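Local coordinates for ATP-dependent DNA helicase (Mycobacterium smegmatis, PDB 5V9X), which unwinds RNA:DNA hybrids as an ATP-dependent Lhr-family helicase that tracks 3'-to-5' along single-stranded DNA, at residues 696-707 / 733-744; 712-722 / 766-774. All blocks are in the same frame, centred on the assembly; numbering follows the deposited sequence.

Contact 1 (696-707 / 733-744); sequences DWRVILHSPYGL and ASDDGIIVRLPD
Val-699 and Val-740 face each other at the middle of an antiparallel strand pair, 697-702 against 737-742, joined by two backbone bonds of which Val-699 N to Val-740 O measures 2.9 Å. Trp-697 with Leu-742 and Leu-701 with Ile-738 form the other hydrogen-bonded pairs, although the bond from Trp-697 N is weak. The side chains of all six point to one apolar face. There the CG2 branch of Val-699 slants across the CD1 methyl of Leu-742 at 3.7 Å. On the reverse face Ile-700 and Ile-739 sit together, CG1 to CG2 4.4 Å.

Toward the 696/744 end the packing gives way to a more open, polar fringe. Arg-698 and Arg-741 run side by side with guanidinium planes 16° apart, and CD of Arg-741 lies over one face of Arg-698, 3.4 Å from its NH2. Each has its own acid, Asp-692 for Arg-698 and Glu-729 for Arg-741, which probably offsets their mutual repulsion. Poorly ordered Asp-744 comes near the Trp-697 ring without a hydrogen bond.

At the other end, a type I turn from Ser-734 to Gly-737 brings in Asp-735. Its chi1 of -82° sets CG beside its own backbone N, and OD1 accepts Leu-707 N through its anti lone pair at 2.9 Å, just past the N-cap Gly-706. Arg-625 N also bonds this oxygen.

Within the five-stranded mixed sheet, strand 684-691 borders 697-702 and strand 732-734 borders 737-742; helix 707-725 covers the Leu-701/Ile-738/Val-740 face, and helix 865-870 packs on Ile-700.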
# COMPACT_ATOMS: atom_id res chain seq x y z
N ASP A 696 -20.16 -33.23 -9.32
CA ASP A 696 -20.50 -32.30 -8.25
C ASP A 696 -20.86 -30.93 -8.82
O ASP A 696 -20.25 -30.46 -9.77
CB ASP A 696 -19.33 -32.17 -7.27
CG ASP A 696 -18.81 -33.52 -6.82
OD1 ASP A 696 -19.59 -34.50 -6.85
OD2 ASP A 696 -17.63 -33.60 -6.44
N TRP A 697 -21.86 -30.30 -8.21
CA TRP A 697 -22.31 -29.00 -8.66
C TRP A 697 -21.31 -27.91 -8.30
O TRP A 697 -20.56 -28.02 -7.32
CB TRP A 697 -23.67 -28.66 -8.05
CG TRP A 697 -24.84 -29.29 -8.74
CD1 TRP A 697 -25.72 -30.18 -8.21
CD2 TRP A 697 -25.24 -29.08 -10.10
NE1 TRP A 697 -26.66 -30.54 -9.16
CE2 TRP A 697 -26.38 -29.87 -10.32
CE3 TRP A 697 -24.75 -28.30 -11.15
CZ2 TRP A 697 -27.04 -29.91 -11.55
CZ3 TRP A 697 -25.40 -28.33 -12.37
CH2 TRP A 697 -26.53 -29.13 -12.56
N ARG A 698 -21.31 -26.85 -9.10
CA ARG A 698 -20.49 -25.67 -8.84
C ARG A 698 -21.27 -24.43 -9.25
O ARG A 698 -21.59 -24.27 -10.43
CB ARG A 698 -19.15 -25.74 -9.58
CG ARG A 698 -17.99 -26.14 -8.69
CD ARG A 698 -16.67 -26.17 -9.44
NE ARG A 698 -15.56 -26.44 -8.54
CZ ARG A 698 -15.24 -27.65 -8.09
NH1 ARG A 698 -15.95 -28.70 -8.45
NH2 ARG A 698 -14.20 -27.80 -7.28
N VAL A 699 -21.58 -23.58 -8.28
CA VAL A 699 -22.37 -22.37 -8.50
C VAL A 699 -21.46 -21.17 -8.27
O VAL A 699 -20.95 -20.97 -7.16
CB VAL A 699 -23.60 -22.33 -7.58
CG1 VAL A 699 -24.49 -21.16 -7.96
CG2 VAL A 699 -24.37 -23.63 -7.67
N ILE A 700 -21.27 -20.36 -9.31
CA ILE A 700 -20.35 -19.23 -9.28
C ILE A 700 -21.15 -17.95 -9.38
O ILE A 700 -21.99 -17.79 -10.28
CB ILE A 700 -19.32 -19.32 -10.43
CG1 ILE A 700 -18.44 -20.56 -10.25
CG2 ILE A 700 -18.48 -18.06 -10.48
CD1 ILE A 700 -17.48 -20.79 -11.40
N LEU A 701 -20.90 -17.02 -8.45
CA LEU A 701 -21.46 -15.68 -8.53
C LEU A 701 -20.45 -14.78 -9.22
O LEU A 701 -19.30 -14.70 -8.80
CB LEU A 701 -21.79 -15.14 -7.14
CG LEU A 701 -22.14 -13.65 -7.08
CD1 LEU A 701 -23.34 -13.32 -7.95
CD2 LEU A 701 -22.37 -13.20 -5.64
N HIS A 702 -20.88 -14.12 -10.29
CA HIS A 702 -20.03 -13.20 -11.03
C HIS A 702 -20.38 -11.77 -10.65
O HIS A 702 -21.54 -11.35 -10.75
CB HIS A 702 -20.20 -13.40 -12.54
CG HIS A 702 -19.61 -14.67 -13.06
ND1 HIS A 702 -20.16 -15.90 -12.82
CD2 HIS A 702 -18.51 -14.89 -13.82
CE1 HIS A 702 -19.44 -16.84 -13.41
NE2 HIS A 702 -18.43 -16.25 -14.03
N SER A 703 -19.37 -11.02 -10.20
CA SER A 703 -19.53 -9.64 -9.74
C SER A 703 -18.15 -9.00 -9.64
O SER A 703 -17.22 -9.62 -9.11
CB SER A 703 -20.23 -9.60 -8.38
OG SER A 703 -19.91 -8.41 -7.68
N PRO A 704 -17.98 -7.77 -10.12
CA PRO A 704 -16.66 -7.13 -10.09
C PRO A 704 -16.35 -6.33 -8.83
O PRO A 704 -15.27 -5.74 -8.76
CB PRO A 704 -16.74 -6.19 -11.30
CG PRO A 704 -18.17 -5.76 -11.31
CD PRO A 704 -18.98 -6.94 -10.82
N TYR A 705 -17.24 -6.34 -7.84
CA TYR A 705 -17.19 -5.36 -6.75
C TYR A 705 -16.11 -5.63 -5.71
O TYR A 705 -16.18 -5.10 -4.60
CB TYR A 705 -18.56 -5.27 -6.07
CG TYR A 705 -19.55 -4.44 -6.84
CD1 TYR A 705 -19.57 -3.06 -6.72
CD2 TYR A 705 -20.47 -5.04 -7.69
CE1 TYR A 705 -20.47 -2.29 -7.42
CE2 TYR A 705 -21.38 -4.28 -8.40
CZ TYR A 705 -21.38 -2.90 -8.26
OH TYR A 705 -22.28 -2.14 -8.97
N GLY A 706 -15.12 -6.44 -6.05
CA GLY A 706 -13.92 -6.55 -5.23
C GLY A 706 -14.09 -7.48 -4.04
O GLY A 706 -15.19 -7.85 -3.64
N LEU A 707 -12.94 -7.85 -3.46
CA LEU A 707 -12.92 -8.80 -2.36
C LEU A 707 -13.46 -8.21 -1.07
O LEU A 707 -13.95 -8.97 -0.22
CB LEU A 707 -11.49 -9.31 -2.15
CG LEU A 707 -11.29 -10.43 -1.13
CD1 LEU A 707 -11.96 -11.71 -1.61
CD2 LEU A 707 -9.81 -10.66 -0.86
N ALA A 733 -13.82 -16.97 -2.07
CA ALA A 733 -14.15 -15.62 -2.49
C ALA A 733 -12.92 -14.95 -3.10
O ALA A 733 -11.79 -15.18 -2.66
CB ALA A 733 -14.66 -14.79 -1.31
N SER A 734 -13.16 -14.12 -4.11
CA SER A 734 -12.09 -13.41 -4.81
C SER A 734 -12.61 -12.04 -5.21
O SER A 734 -13.73 -11.65 -4.86
CB SER A 734 -11.60 -14.22 -6.02
OG SER A 734 -12.64 -14.42 -6.95
N ASP A 735 -11.78 -11.29 -5.94
CA ASP A 735 -12.19 -9.96 -6.40
C ASP A 735 -13.38 -10.04 -7.35
O ASP A 735 -14.25 -9.16 -7.34
CB ASP A 735 -11.01 -9.26 -7.09
CG ASP A 735 -10.07 -8.59 -6.11
OD1 ASP A 735 -10.53 -8.16 -5.03
OD2 ASP A 735 -8.86 -8.48 -6.43
N ASP A 736 -13.44 -11.08 -8.18
CA ASP A 736 -14.40 -11.15 -9.27
C ASP A 736 -15.46 -12.23 -9.06
O ASP A 736 -15.99 -12.78 -10.04
CB ASP A 736 -13.69 -11.36 -10.61
CG ASP A 736 -12.95 -10.12 -11.07
OD1 ASP A 736 -12.70 -9.23 -10.23
OD2 ASP A 736 -12.64 -10.02 -12.27
N GLY A 737 -15.79 -12.54 -7.82
CA GLY A 737 -16.94 -13.38 -7.55
C GLY A 737 -16.71 -14.31 -6.38
O GLY A 737 -15.75 -14.18 -5.62
N ILE A 738 -17.62 -15.28 -6.25
CA ILE A 738 -17.62 -16.26 -5.17
C ILE A 738 -17.88 -17.63 -5.78
O ILE A 738 -18.79 -17.79 -6.60
CB ILE A 738 -18.68 -15.93 -4.10
CG1 ILE A 738 -18.32 -14.62 -3.38
CG2 ILE A 738 -18.83 -17.07 -3.10
CD1 ILE A 738 -19.36 -14.18 -2.37
N ILE A 739 -17.09 -18.62 -5.36
CA ILE A 739 -17.20 -19.99 -5.86
C ILE A 739 -17.82 -20.86 -4.78
O ILE A 739 -17.33 -20.90 -3.64
CB ILE A 739 -15.83 -20.55 -6.29
CG1 ILE A 739 -15.16 -19.62 -7.30
CG2 ILE A 739 -15.98 -21.95 -6.87
CD1 ILE A 739 -13.76 -20.04 -7.68
N VAL A 740 -18.88 -21.58 -5.13
CA VAL A 740 -19.55 -22.52 -4.25
C VAL A 740 -19.53 -23.89 -4.90
O VAL A 740 -19.68 -24.01 -6.13
CB VAL A 740 -21.00 -22.08 -3.93
CG1 VAL A 740 -21.70 -23.10 -3.05
CG2 VAL A 740 -21.01 -20.71 -3.27
N ARG A 741 -19.32 -24.94 -4.10
CA ARG A 741 -19.34 -26.31 -4.58
C ARG A 741 -20.30 -27.12 -3.72
O ARG A 741 -20.22 -27.08 -2.48
CB ARG A 741 -17.94 -26.94 -4.56
CG ARG A 741 -17.94 -28.44 -4.81
CD ARG A 741 -16.53 -28.96 -5.05
NE ARG A 741 -16.27 -30.18 -4.28
CZ ARG A 741 -15.47 -30.23 -3.22
NH1 ARG A 741 -14.86 -29.14 -2.80
NH2 ARG A 741 -15.29 -31.38 -2.58
N LEU A 742 -21.20 -27.86 -4.37
CA LEU A 742 -22.18 -28.68 -3.68
C LEU A 742 -22.21 -30.06 -4.33
O LEU A 742 -22.27 -30.16 -5.57
CB LEU A 742 -23.58 -28.05 -3.73
CG LEU A 742 -23.75 -26.56 -3.44
CD1 LEU A 742 -23.58 -25.73 -4.71
CD2 LEU A 742 -25.11 -26.28 -2.81
N PRO A 743 -22.15 -31.14 -3.55
CA PRO A 743 -22.31 -32.47 -4.14
C PRO A 743 -23.70 -32.62 -4.75
O PRO A 743 -24.67 -32.02 -4.28
CB PRO A 743 -22.11 -33.42 -2.95
CG PRO A 743 -22.37 -32.58 -1.74
CD PRO A 743 -21.92 -31.20 -2.10
N ASP A 744 -23.78 -33.42 -5.81
CA ASP A 744 -25.01 -33.54 -6.57
C ASP A 744 -26.16 -34.00 -5.68
O ASP A 744 -26.00 -34.91 -4.85
CB ASP A 744 -24.83 -34.52 -7.73
CG ASP A 744 -25.93 -34.40 -8.77
OD1 ASP A 744 -25.78 -33.61 -9.72
OD2 ASP A 744 -26.96 -35.10 -8.62

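Contact 2 (712-722 / 766-774); sequences PLALAVGRRLR and VTAEVGGSA
Val-770 O is gripped twice by Ser-773, from OG at 2.8 Å and from the backbone N at 3.2 Å, and both residues pack against Leu-715 of the facing helix. The two donors reach the carbonyl from the same face of its plane, the hydroxyl only 22° out of it, which pins the bend leading into helix 774-786, where Ser-773 holds the N-cap position. With CG anti to the carbonyl carbon (chi1 -65°), Leu-715 parts its methyls over this bend: CD2 meets Ser-773 CB at 3.7 Å, while CD1 lies near CA of Val-770 and CG1 of Val-766. CB of Leu-715 itself lies 4.0 Å from Glu-769 CB. One turn earlier, Pro-712 CB presses on CG2 of Val-766 at 3.7 Å. Tyr-836 adds to this apolar patch from a loop by touching Pro-712 and Leu-715, and Leu-832 of helix 822-835 touches Val-766.

The more exposed margin is charged. Glu-769, folded back at chi2, places its carboxylate between two arginines in a salt-bridge network. Arg-722 arrives from the opposite direction and forms a hydrogen-bonded salt bridge from NH2 to OE1, modelled too short for its exact length to be relied on; the two planes are 57° apart. Arg-719 crosses the glutamate nearly at a right angle, but the modelled position of its NH1 against OE2 is doubtful.

Residues 712-722 of helix 707-725 thus pack on helix 759-769 and the bend after it as a helix-helix interface of the DEAD/H-associated region, with an apolar centre edged by a salt-bridge network.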
# COMPACT_ATOMS: atom_id res chain seq x y z
N PRO A 712 -17.07 -10.67 3.13
CA PRO A 712 -18.20 -10.82 4.05
C PRO A 712 -19.41 -11.49 3.43
O PRO A 712 -20.17 -12.15 4.14
CB PRO A 712 -18.51 -9.37 4.45
CG PRO A 712 -18.05 -8.56 3.29
CD PRO A 712 -16.80 -9.26 2.81
N LEU A 713 -19.60 -11.35 2.11
CA LEU A 713 -20.71 -12.03 1.46
C LEU A 713 -20.54 -13.54 1.51
O LEU A 713 -21.52 -14.28 1.65
CB LEU A 713 -20.86 -11.56 0.02
CG LEU A 713 -22.02 -12.17 -0.77
CD1 LEU A 713 -23.33 -12.02 -0.01
CD2 LEU A 713 -22.13 -11.55 -2.15
N ALA A 714 -19.29 -14.03 1.42
CA ALA A 714 -19.05 -15.46 1.55
C ALA A 714 -19.36 -15.95 2.96
O ALA A 714 -19.83 -17.08 3.13
CB ALA A 714 -17.60 -15.78 1.18
N LEU A 715 -19.10 -15.12 3.98
CA LEU A 715 -19.49 -15.47 5.34
C LEU A 715 -20.99 -15.70 5.44
O LEU A 715 -21.44 -16.67 6.06
CB LEU A 715 -19.07 -14.37 6.31
CG LEU A 715 -17.58 -14.10 6.51
CD1 LEU A 715 -17.39 -12.87 7.38
CD2 LEU A 715 -16.90 -15.31 7.13
N ALA A 716 -21.79 -14.82 4.83
CA ALA A 716 -23.24 -14.96 4.89
C ALA A 716 -23.70 -16.20 4.14
O ALA A 716 -24.55 -16.95 4.63
CB ALA A 716 -23.90 -13.70 4.33
N VAL A 717 -23.17 -16.42 2.94
CA VAL A 717 -23.50 -17.61 2.17
C VAL A 717 -23.11 -18.87 2.94
O VAL A 717 -23.85 -19.86 2.96
CB VAL A 717 -22.83 -17.56 0.78
CG1 VAL A 717 -23.05 -18.87 0.03
CG2 VAL A 717 -23.36 -16.38 -0.02
N GLY A 718 -21.94 -18.84 3.58
CA GLY A 718 -21.51 -20.00 4.35
C GLY A 718 -22.47 -20.34 5.47
O GLY A 718 -22.84 -21.50 5.66
N ARG A 719 -22.89 -19.33 6.23
CA ARG A 719 -23.86 -19.54 7.31
C ARG A 719 -25.12 -20.22 6.79
O ARG A 719 -25.60 -21.20 7.36
CB ARG A 719 -24.21 -18.21 7.98
CG ARG A 719 -25.18 -18.34 9.14
CD ARG A 719 -25.72 -16.98 9.56
NE ARG A 719 -26.34 -17.03 10.88
CZ ARG A 719 -25.77 -16.56 11.99
NH1 ARG A 719 -24.57 -16.00 11.94
NH2 ARG A 719 -26.41 -16.65 13.15
N ARG A 720 -25.67 -19.70 5.69
CA ARG A 720 -26.87 -20.29 5.10
C ARG A 720 -26.60 -21.69 4.57
O ARG A 720 -27.44 -22.59 4.73
CB ARG A 720 -27.39 -19.41 3.98
CG ARG A 720 -28.64 -18.65 4.31
CD ARG A 720 -29.25 -18.14 3.03
NE ARG A 720 -30.02 -16.92 3.23
CZ ARG A 720 -30.23 -16.03 2.28
NH1 ARG A 720 -30.94 -14.94 2.53
NH2 ARG A 720 -29.71 -16.22 1.07
N LEU A 721 -25.45 -21.89 3.93
CA LEU A 721 -25.15 -23.17 3.30
C LEU A 721 -25.18 -24.31 4.32
O LEU A 721 -25.77 -25.36 4.08
CB LEU A 721 -23.79 -23.10 2.61
CG LEU A 721 -23.67 -23.71 1.21
CD1 LEU A 721 -24.87 -23.35 0.35
CD2 LEU A 721 -22.39 -23.24 0.56
N ARG A 722 -24.55 -24.10 5.48
CA ARG A 722 -24.57 -25.13 6.52
C ARG A 722 -25.84 -25.10 7.36
O ARG A 722 -26.09 -26.06 8.10
CB ARG A 722 -23.34 -24.98 7.42
CG ARG A 722 -23.23 -23.64 8.10
CD ARG A 722 -21.96 -23.54 8.92
NE ARG A 722 -21.96 -22.37 9.79
CZ ARG A 722 -21.43 -21.20 9.46
NH1 ARG A 722 -20.84 -21.03 8.29
NH2 ARG A 722 -21.49 -20.19 10.32
N VAL A 766 -22.65 -10.72 9.34
CA VAL A 766 -21.20 -10.60 9.23
C VAL A 766 -20.57 -10.47 10.61
O VAL A 766 -19.49 -11.01 10.87
CB VAL A 766 -20.83 -9.41 8.32
CG1 VAL A 766 -19.34 -9.14 8.37
CG2 VAL A 766 -21.28 -9.68 6.90
N THR A 767 -21.25 -9.78 11.53
CA THR A 767 -20.72 -9.62 12.88
C THR A 767 -20.67 -10.96 13.62
O THR A 767 -19.75 -11.22 14.39
CB THR A 767 -21.55 -8.61 13.66
OG1 THR A 767 -21.60 -7.37 12.93
CG2 THR A 767 -20.94 -8.34 15.03
N ALA A 768 -21.66 -11.82 13.38
CA ALA A 768 -21.72 -13.10 14.08
C ALA A 768 -20.76 -14.13 13.50
O ALA A 768 -20.30 -15.02 14.23
CB ALA A 768 -23.15 -13.65 14.05
N GLU A 769 -20.43 -14.02 12.21
CA GLU A 769 -19.62 -15.03 11.55
C GLU A 769 -18.13 -14.72 11.55
O GLU A 769 -17.31 -15.64 11.48
CB GLU A 769 -20.09 -15.23 10.11
CG GLU A 769 -21.50 -15.77 10.00
CD GLU A 769 -21.66 -17.08 10.75
OE1 GLU A 769 -20.72 -17.90 10.72
OE2 GLU A 769 -22.73 -17.28 11.37
N VAL A 770 -17.76 -13.44 11.64
CA VAL A 770 -16.36 -13.06 11.49
C VAL A 770 -15.50 -13.69 12.57
O VAL A 770 -14.33 -13.99 12.34
CB VAL A 770 -16.22 -11.52 11.46
CG1 VAL A 770 -16.53 -10.92 12.83
CG2 VAL A 770 -14.83 -11.12 11.00
N GLY A 771 -16.07 -13.94 13.76
CA GLY A 771 -15.29 -14.47 14.86
C GLY A 771 -14.71 -15.84 14.58
O GLY A 771 -13.63 -16.18 15.08
N GLY A 772 -15.40 -16.66 13.79
CA GLY A 772 -14.93 -17.98 13.44
C GLY A 772 -14.22 -18.09 12.11
O GLY A 772 -13.79 -19.19 11.74
N SER A 773 -14.08 -16.99 11.38
CA SER A 773 -13.48 -17.03 10.05
C SER A 773 -11.96 -17.06 10.14
O SER A 773 -11.35 -16.63 11.12
CB SER A 773 -13.93 -15.82 9.22
OG SER A 773 -13.38 -14.62 9.74
N ALA A 774 -11.34 -17.59 9.07
CA ALA A 774 -9.89 -17.69 9.03
C ALA A 774 -9.23 -16.31 9.02
O ALA A 774 -8.12 -16.15 9.55
CB ALA A 774 -9.45 -18.49 7.81

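From the N terminus, the chain first runs along strand 697-702 and then enters helix 707-725, which carries segment 712-722. It next turns through strands 732-734 and 737-742, and the return alongside 697-702 closes contact 1 over 25 intervening residues, most of them helical. Further on, helix 759-769 comes back to helix 707-725 and closes contact 2 over 43 residues. The four segments alternate, so the two loops cross, sharing the path from 722 to 733. They also touch directly: Ile-738 and Leu-701 meet Leu-713, and Val-740 meets Leu-721. Helix 707-725 therefore lies between the mixed sheet and the helix 759-769 layer.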